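Local coordinates for phenylacetic acid degradation protein PaaI (Thermus thermophilus HB8, PDB 1WLU) that probably hydrolyses acyl-CoA thioesters as a hot dog fold thioesterase, and is assigned to phenylacetic acid degradation, at residues A[43-55]-A[96-110]. Sequence-based numbering, arbitrary orientation.
Sequences LYALADSAFALAS and YRVEVVSEGKLVALF
The sausage-in-bun packing of the hot dog fold is built here by helix 43-55 lying against the hairpin 96-110, with A47 and F110 at its middle. The axes of segment 43-55 and strand 96-102 approach to 8.6 Å at 140°; the small methyl of A47 is consistent with this close approach. A47 CB touches F110 CD2 at 3.6 Å and also meets V98 CG1 and V100 CG2, while the carbonyl carbon of A47 lies over one face of the F110 ring. With CG anti to the backbone N (chi1 172°), the F110 side chain extends between Y44 and F51, completing an aromatic cluster. F110 CE1 sits 3.6 Å from F51 CG, over one face of that ring and offset toward its rim; the two planes make 56°. From Y44, CE2 approaches F110 CE2 at 3.6 Å, again obliquely. Y96 CB lies at the edge of the F51 ring, in its plane, 3.9 Å from F51 CD1. Farther along the helix, the Y96 ring packs against its last turn: S55 N lies over one face, S55 CB is 3.5 Å from Y96 CE1, and A54 CB comes in obliquely. One water links S55 O, to which it donates, with Y96 OH. Toward the hairpin turn the packing thins to L46 against V100 and L43 against V107, where a classic bulge sets V107 and A108 across from the single residue V100. At the subunit interface, Y44 stacks on Y44 of the second subunit and hydrogen-bonds through OH to Y70 of that subunit. Strand 61-70 flanks the cluster through C66, and A63, which contacts CoA when the ligand is bound, packs on F51; strands 79-89 and 20-26 continue the sheet beneath L46 and A50.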
ATOM      1  N   LEU A  43       9.199 -12.768  -6.715  1.00 12.86           N
ATOM      2  CA  LEU A  43       9.321 -12.513  -5.286  1.00 13.05           C
ATOM      3  C   LEU A  43       7.941 -12.297  -4.677  1.00 12.81           C
ATOM      4  O   LEU A  43       7.660 -12.766  -3.574  1.00 13.09           O
ATOM      5  CB  LEU A  43      10.221 -11.301  -5.036  1.00 13.88           C
ATOM      6  CG  LEU A  43      11.668 -11.484  -5.510  1.00 14.68           C
ATOM      7  CD1 LEU A  43      12.455 -10.216  -5.232  1.00 17.44           C
ATOM      8  CD2 LEU A  43      12.305 -12.678  -4.804  1.00 17.46           C
ATOM      9  N   TYR A  44       7.073 -11.596  -5.397  1.00 12.77           N
ATOM     10  CA  TYR A  44       5.724 -11.372  -4.899  1.00 13.18           C
ATOM     11  C   TYR A  44       4.968 -12.698  -4.830  1.00 13.41           C
ATOM     12  O   TYR A  44       4.282 -12.971  -3.848  1.00 12.86           O
ATOM     13  CB  TYR A  44       4.969 -10.385  -5.794  1.00 12.70           C
ATOM     14  CG  TYR A  44       3.547 -10.117  -5.341  1.00 12.14           C
ATOM     15  CD1 TYR A  44       2.506 -10.988  -5.674  1.00 13.19           C
ATOM     16  CD2 TYR A  44       3.246  -8.997  -4.570  1.00 13.59           C
ATOM     17  CE1 TYR A  44       1.201 -10.746  -5.250  1.00 14.52           C
ATOM     18  CE2 TYR A  44       1.949  -8.746  -4.139  1.00 14.81           C
ATOM     19  CZ  TYR A  44       0.932  -9.620  -4.483  1.00 15.32           C
ATOM     20  OH  TYR A  44      -0.353  -9.354  -4.063  1.00 19.14           O
ATOM     21  N   ALA A  45       5.096 -13.524  -5.867  1.00 12.95           N
ATOM     22  CA  ALA A  45       4.410 -14.813  -5.883  1.00 13.18           C
ATOM     23  C   ALA A  45       4.817 -15.645  -4.672  1.00 12.80           C
ATOM     24  O   ALA A  45       3.990 -16.332  -4.070  1.00 13.19           O
ATOM     25  CB  ALA A  45       4.733 -15.563  -7.169  1.00 13.58           C
ATOM     26  N   LEU A  46       6.096 -15.580  -4.321  1.00 13.07           N
ATOM     27  CA  LEU A  46       6.613 -16.310  -3.171  1.00 12.68           C
ATOM     28  C   LEU A  46       5.936 -15.815  -1.894  1.00 13.00           C
ATOM     29  O   LEU A  46       5.413 -16.605  -1.109  1.00 13.50           O
ATOM     30  CB  LEU A  46       8.126 -16.108  -3.066  1.00 14.50           C
ATOM     31  CG  LEU A  46       8.831 -16.780  -1.889  1.00 15.57           C
ATOM     32  CD1 LEU A  46       8.855 -18.289  -2.099  1.00 18.34           C
ATOM     33  CD2 LEU A  46      10.247 -16.245  -1.775  1.00 17.72           C
ATOM     34  N   ALA A  47       5.940 -14.501  -1.694  1.00 12.50           N
ATOM     35  CA  ALA A  47       5.327 -13.918  -0.505  1.00 12.56           C
ATOM     36  C   ALA A  47       3.827 -14.176  -0.475  1.00 12.88           C
ATOM     37  O   ALA A  47       3.270 -14.532   0.565  1.00 13.03           O
ATOM     38  CB  ALA A  47       5.600 -12.419  -0.462  1.00 12.09           C
ATOM     39  N   ASP A  48       3.179 -13.999  -1.621  1.00 12.80           N
ATOM     40  CA  ASP A  48       1.742 -14.203  -1.732  1.00 13.20           C
ATOM     41  C   ASP A  48       1.355 -15.640  -1.408  1.00 14.10           C
ATOM     42  O   ASP A  48       0.294 -15.889  -0.835  1.00 14.04           O
ATOM     43  CB  ASP A  48       1.275 -13.853  -3.145  1.00 14.66           C
ATOM     44  CG  ASP A  48      -0.226 -13.892  -3.281  1.00 17.48           C
ATOM     45  OD1 ASP A  48      -0.896 -13.069  -2.628  1.00 21.61           O
ATOM     46  OD2 ASP A  48      -0.737 -14.744  -4.033  1.00 18.77           O
ATOM     47  N   SER A  49       2.212 -16.586  -1.778  1.00 13.59           N
ATOM     48  CA  SER A  49       1.935 -17.993  -1.504  1.00 13.98           C
ATOM     49  C   SER A  49       1.957 -18.269   0.000  1.00 13.60           C
ATOM     50  O   SER A  49       1.103 -18.992   0.512  1.00 13.99           O
ATOM     51  CB  SER A  49       2.944 -18.885  -2.230  1.00 14.37           C
ATOM     52  OG  SER A  49       2.793 -18.773  -3.637  1.00 15.77           O
ATOM     53  N   ALA A  50       2.929 -17.696   0.707  1.00 12.60           N
ATOM     54  CA  ALA A  50       3.012 -17.879   2.155  1.00 12.22           C
ATOM     55  C   ALA A  50       1.799 -17.203   2.801  1.00 13.11           C
ATOM     56  O   ALA A  50       1.209 -17.726   3.745  1.00 13.55           O
ATOM     57  CB  ALA A  50       4.304 -17.273   2.684  1.00 12.42           C
ATOM     58  N   PHE A  51       1.443 -16.035   2.273  1.00 12.24           N
ATOM     59  CA  PHE A  51       0.297 -15.242   2.718  1.00 12.17           C
ATOM     60  C   PHE A  51      -0.990 -16.058   2.551  1.00 12.44           C
ATOM     61  O   PHE A  51      -1.820 -16.129   3.461  1.00 12.62           O
ATOM     62  CB  PHE A  51       0.271 -13.961   1.867  1.00 12.36           C
ATOM     63  CG  PHE A  51      -1.007 -13.168   1.937  1.00 12.07           C
ATOM     64  CD1 PHE A  51      -1.437 -12.595   3.129  1.00 14.74           C
ATOM     65  CD2 PHE A  51      -1.724 -12.909   0.774  1.00 14.49           C
ATOM     66  CE1 PHE A  51      -2.555 -11.765   3.155  1.00 16.75           C
ATOM     67  CE2 PHE A  51      -2.845 -12.080   0.791  1.00 13.35           C
ATOM     68  CZ  PHE A  51      -3.257 -11.508   1.984  1.00 15.70           C
ATOM     69  N   ALA A  52      -1.137 -16.682   1.387  1.00 12.59           N
ATOM     70  CA  ALA A  52      -2.308 -17.499   1.091  1.00 14.10           C
ATOM     71  C   ALA A  52      -2.432 -18.679   2.046  1.00 14.58           C
ATOM     72  O   ALA A  52      -3.500 -18.930   2.603  1.00 14.42           O
ATOM     73  CB  ALA A  52      -2.234 -18.003  -0.343  1.00 15.24           C
ATOM     74  N   LEU A  53      -1.338 -19.407   2.236  1.00 13.94           N
ATOM     75  CA  LEU A  53      -1.367 -20.559   3.123  1.00 14.60           C
ATOM     76  C   LEU A  53      -1.640 -20.162   4.571  1.00 14.71           C
ATOM     77  O   LEU A  53      -2.489 -20.762   5.235  1.00 15.21           O
ATOM     78  CB  LEU A  53      -0.054 -21.341   3.017  1.00 15.73           C
ATOM     79  CG  LEU A  53       0.137 -22.072   1.682  1.00 17.27           C
ATOM     80  CD1 LEU A  53       1.484 -22.772   1.667  1.00 19.13           C
ATOM     81  CD2 LEU A  53      -0.991 -23.079   1.475  1.00 21.21           C
ATOM     82  N   ALA A  54      -0.938 -19.146   5.063  1.00 14.02           N
ATOM     83  CA  ALA A  54      -1.143 -18.708   6.439  1.00 14.59           C
ATOM     84  C   ALA A  54      -2.581 -18.260   6.678  1.00 14.48           C
ATOM     85  O   ALA A  54      -3.214 -18.664   7.652  1.00 15.13           O
ATOM     86  CB  ALA A  54      -0.185 -17.572   6.781  1.00 13.69           C
ATOM     87  N   SER A  55      -3.103 -17.424   5.789  1.00 13.82           N
ATOM     88  CA  SER A  55      -4.459 -16.927   5.956  1.00 13.61           C
ATOM     89  C   SER A  55      -5.525 -18.012   5.853  1.00 14.64           C
ATOM     90  O   SER A  55      -6.511 -17.988   6.590  1.00 15.80           O
ATOM     91  CB  SER A  55      -4.750 -15.809   4.944  1.00 14.45           C
ATOM     92  OG  SER A  55      -4.616 -16.257   3.605  1.00 14.44           O
ATOM     93  N   TYR A  96      -1.740 -10.018   7.400  1.00 12.06           N
ATOM     94  CA  TYR A  96      -0.499 -10.747   7.618  1.00 11.99           C
ATOM     95  C   TYR A  96       0.720  -9.981   7.141  1.00 11.98           C
ATOM     96  O   TYR A  96       0.644  -9.203   6.189  1.00 13.32           O
ATOM     97  CB  TYR A  96      -0.544 -12.091   6.874  1.00 12.96           C
ATOM     98  CG  TYR A  96      -1.676 -12.977   7.319  1.00 12.31           C
ATOM     99  CD1 TYR A  96      -2.991 -12.707   6.935  1.00 12.88           C
ATOM    100  CD2 TYR A  96      -1.453 -14.008   8.228  1.00 12.97           C
ATOM    101  CE1 TYR A  96      -4.056 -13.432   7.460  1.00 14.18           C
ATOM    102  CE2 TYR A  96      -2.511 -14.740   8.760  1.00 13.06           C
ATOM    103  CZ  TYR A  96      -3.807 -14.439   8.377  1.00 14.41           C
ATOM    104  OH  TYR A  96      -4.862 -15.107   8.954  1.00 15.29           O
ATOM    105  N   ARG A  97       1.838 -10.207   7.820  1.00 12.15           N
ATOM    106  CA  ARG A  97       3.110  -9.607   7.446  1.00 13.00           C
ATOM    107  C   ARG A  97       3.959 -10.756   6.925  1.00 13.26           C
ATOM    108  O   ARG A  97       4.037 -11.812   7.556  1.00 13.98           O
ATOM    109  CB  ARG A  97       3.815  -8.972   8.647  1.00 14.87           C
ATOM    110  CG  ARG A  97       5.314  -8.778   8.403  1.00 18.56           C
ATOM    111  CD  ARG A  97       6.002  -7.926   9.455  1.00 21.60           C
ATOM    112  NE  ARG A  97       5.755  -8.385  10.816  1.00 24.48           N
ATOM    113  CZ  ARG A  97       4.862  -7.841  11.639  1.00 25.01           C
ATOM    114  NH1 ARG A  97       4.126  -6.810  11.240  1.00 24.43           N
ATOM    115  NH2 ARG A  97       4.709  -8.328  12.863  1.00 26.28           N
ATOM    116  N   VAL A  98       4.583 -10.557   5.772  1.00 11.77           N
ATOM    117  CA  VAL A  98       5.422 -11.590   5.192  1.00 12.16           C
ATOM    118  C   VAL A  98       6.813 -11.048   4.902  1.00 12.97           C
ATOM    119  O   VAL A  98       6.987 -10.158   4.068  1.00 13.39           O
ATOM    120  CB  VAL A  98       4.817 -12.141   3.880  1.00 12.22           C
ATOM    121  CG1 VAL A  98       5.661 -13.303   3.369  1.00 12.86           C
ATOM    122  CG2 VAL A  98       3.383 -12.602   4.117  1.00 14.83           C
ATOM    123  N   GLU A  99       7.802 -11.576   5.611  1.00 12.66           N
ATOM    124  CA  GLU A  99       9.179 -11.161   5.408  1.00 13.04           C
ATOM    125  C   GLU A  99       9.832 -12.069   4.375  1.00 13.23           C
ATOM    126  O   GLU A  99       9.766 -13.295   4.484  1.00 13.95           O
ATOM    127  CB  GLU A  99       9.952 -11.228   6.726  1.00 13.84           C
ATOM    128  CG  GLU A  99       9.633 -10.084   7.678  1.00 15.98           C
ATOM    129  CD  GLU A  99      10.371 -10.191   8.997  1.00 20.21           C
ATOM    130  OE1 GLU A  99      11.435 -10.842   9.032  1.00 22.22           O
ATOM    131  OE2 GLU A  99       9.890  -9.610   9.994  1.00 23.55           O
ATOM    132  N   VAL A 100      10.435 -11.463   3.359  1.00 13.19           N
ATOM    133  CA  VAL A 100      11.118 -12.216   2.311  1.00 12.75           C
ATOM    134  C   VAL A 100      12.598 -12.126   2.658  1.00 13.08           C
ATOM    135  O   VAL A 100      13.185 -11.040   2.663  1.00 14.13           O
ATOM    136  CB  VAL A 100      10.832 -11.616   0.920  1.00 13.07           C
ATOM    137  CG1 VAL A 100      11.523 -12.435  -0.158  1.00 13.97           C
ATOM    138  CG2 VAL A 100       9.326 -11.600   0.676  1.00 14.67           C
ATOM    139  N   VAL A 101      13.187 -13.281   2.954  1.00 13.69           N
ATOM    140  CA  VAL A 101      14.573 -13.362   3.389  1.00 14.53           C
ATOM    141  C   VAL A 101      15.459 -14.264   2.541  1.00 15.56           C
ATOM    142  O   VAL A 101      15.028 -15.313   2.067  1.00 15.88           O
ATOM    143  CB  VAL A 101      14.619 -13.875   4.852  1.00 15.53           C
ATOM    144  CG1 VAL A 101      16.049 -13.907   5.362  1.00 17.34           C
ATOM    145  CG2 VAL A 101      13.744 -12.997   5.737  1.00 16.53           C
ATOM    146  N   SER A 102      16.705 -13.845   2.354  1.00 15.52           N
ATOM    147  CA  SER A 102      17.673 -14.634   1.601  1.00 16.46           C
ATOM    148  C   SER A 102      19.020 -14.479   2.286  1.00 18.24           C
ATOM    149  O   SER A 102      19.511 -13.365   2.460  1.00 18.46           O
ATOM    150  CB  SER A 102      17.771 -14.163   0.148  1.00 16.13           C
ATOM    151  OG  SER A 102      18.710 -14.958  -0.567  1.00 18.27           O
ATOM    152  N   GLU A 103      19.601 -15.605   2.688  1.00 20.67           N
ATOM    153  CA  GLU A 103      20.892 -15.610   3.366  1.00 23.73           C
ATOM    154  C   GLU A 103      20.924 -14.650   4.555  1.00 23.30           C
ATOM    155  O   GLU A 103      21.882 -13.899   4.735  1.00 24.84           O
ATOM    156  CB  GLU A 103      22.008 -15.257   2.379  1.00 25.90           C
ATOM    157  CG  GLU A 103      22.128 -16.224   1.207  1.00 30.20           C
ATOM    158  CD  GLU A 103      22.325 -17.663   1.648  1.00 33.76           C
ATOM    159  OE1 GLU A 103      23.275 -17.929   2.414  1.00 36.71           O
ATOM    160  OE2 GLU A 103      21.531 -18.532   1.226  1.00 35.64           O
ATOM    161  N   GLY A 104      19.862 -14.678   5.356  1.00 22.56           N
ATOM    162  CA  GLY A 104      19.786 -13.834   6.536  1.00 22.94           C
ATOM    163  C   GLY A 104      19.498 -12.359   6.325  1.00 22.49           C
ATOM    164  O   GLY A 104      19.496 -11.589   7.285  1.00 25.29           O
ATOM    165  N   LYS A 105      19.253 -11.955   5.084  1.00 20.64           N
ATOM    166  CA  LYS A 105      18.968 -10.552   4.791  1.00 19.53           C
ATOM    167  C   LYS A 105      17.511 -10.355   4.390  1.00 17.21           C
ATOM    168  O   LYS A 105      16.939 -11.189   3.689  1.00 16.11           O
ATOM    169  CB  LYS A 105      19.870 -10.058   3.657  1.00 21.92           C
ATOM    170  CG  LYS A 105      21.363 -10.180   3.937  1.00 26.40           C
ATOM    171  CD  LYS A 105      21.787  -9.301   5.102  1.00 29.73           C
ATOM    172  CE  LYS A 105      23.284  -9.403   5.351  1.00 32.67           C
ATOM    173  NZ  LYS A 105      24.072  -8.991   4.157  1.00 34.73           N
ATOM    174  N   LEU A 106      16.913  -9.253   4.834  1.00 16.82           N
ATOM    175  CA  LEU A 106      15.525  -8.954   4.488  1.00 15.70           C
ATOM    176  C   LEU A 106      15.517  -8.335   3.094  1.00 15.53           C
ATOM    177  O   LEU A 106      15.897  -7.178   2.907  1.00 16.46           O
ATOM    178  CB  LEU A 106      14.906  -7.985   5.499  1.00 16.16           C
ATOM    179  CG  LEU A 106      13.412  -7.694   5.315  1.00 13.32           C
ATOM    180  CD1 LEU A 106      12.595  -8.962   5.548  1.00 15.07           C
ATOM    181  CD2 LEU A 106      12.984  -6.610   6.292  1.00 16.30           C
ATOM    182  N   VAL A 107      15.080  -9.128   2.124  1.00 13.82           N
ATOM    183  CA  VAL A 107      15.028  -8.729   0.722  1.00 15.31           C
ATOM    184  C   VAL A 107      13.795  -7.896   0.378  1.00 13.64           C
ATOM    185  O   VAL A 107      13.849  -7.018  -0.488  1.00 13.29           O
ATOM    186  CB  VAL A 107      15.057  -9.988  -0.183  1.00 17.33           C
ATOM    187  CG1 VAL A 107      14.872  -9.606  -1.643  1.00 20.07           C
ATOM    188  CG2 VAL A 107      16.376 -10.724   0.007  1.00 20.59           C
ATOM    189  N   ALA A 108      12.686  -8.174   1.055  1.00 12.93           N
ATOM    190  CA  ALA A 108      11.441  -7.456   0.807  1.00 11.65           C
ATOM    191  C   ALA A 108      10.471  -7.669   1.955  1.00 11.84           C
ATOM    192  O   ALA A 108      10.628  -8.594   2.752  1.00 12.64           O
ATOM    193  CB  ALA A 108      10.808  -7.933  -0.503  1.00 12.74           C
ATOM    194  N   LEU A 109       9.474  -6.795   2.033  1.00 11.90           N
ATOM    195  CA  LEU A 109       8.446  -6.872   3.063  1.00 12.13           C
ATOM    196  C   LEU A 109       7.089  -6.815   2.377  1.00 12.44           C
ATOM    197  O   LEU A 109       6.810  -5.898   1.603  1.00 12.12           O
ATOM    198  CB  LEU A 109       8.567  -5.700   4.039  1.00 14.05           C
ATOM    199  CG  LEU A 109       7.479  -5.637   5.117  1.00 14.09           C
ATOM    200  CD1 LEU A 109       7.635  -6.813   6.068  1.00 16.24           C
ATOM    201  CD2 LEU A 109       7.584  -4.323   5.878  1.00 16.39           C
ATOM    202  N   PHE A 110       6.249  -7.797   2.676  1.00 12.54           N
ATOM    203  CA  PHE A 110       4.914  -7.901   2.103  1.00 12.38           C
ATOM    204  C   PHE A 110       3.897  -7.731   3.229  1.00 12.19           C
ATOM    205  O   PHE A 110       4.058  -8.285   4.314  1.00 13.70           O
ATOM    206  CB  PHE A 110       4.801  -9.276   1.416  1.00 12.18           C
ATOM    207  CG  PHE A 110       3.420  -9.641   0.930  1.00 12.89           C
ATOM    208  CD1 PHE A 110       2.405  -9.960   1.830  1.00 13.53           C
ATOM    209  CD2 PHE A 110       3.167  -9.766  -0.435  1.00 12.87           C
ATOM    210  CE1 PHE A 110       1.162 -10.406   1.376  1.00 14.29           C
ATOM    211  CE2 PHE A 110       1.928 -10.212  -0.895  1.00 15.07           C
ATOM    212  CZ  PHE A 110       0.928 -10.534   0.013  1.00 14.19           C
TER
HETATM  213  O   HOH W   1      -7.321 -15.475   7.539  1.00 15.39           O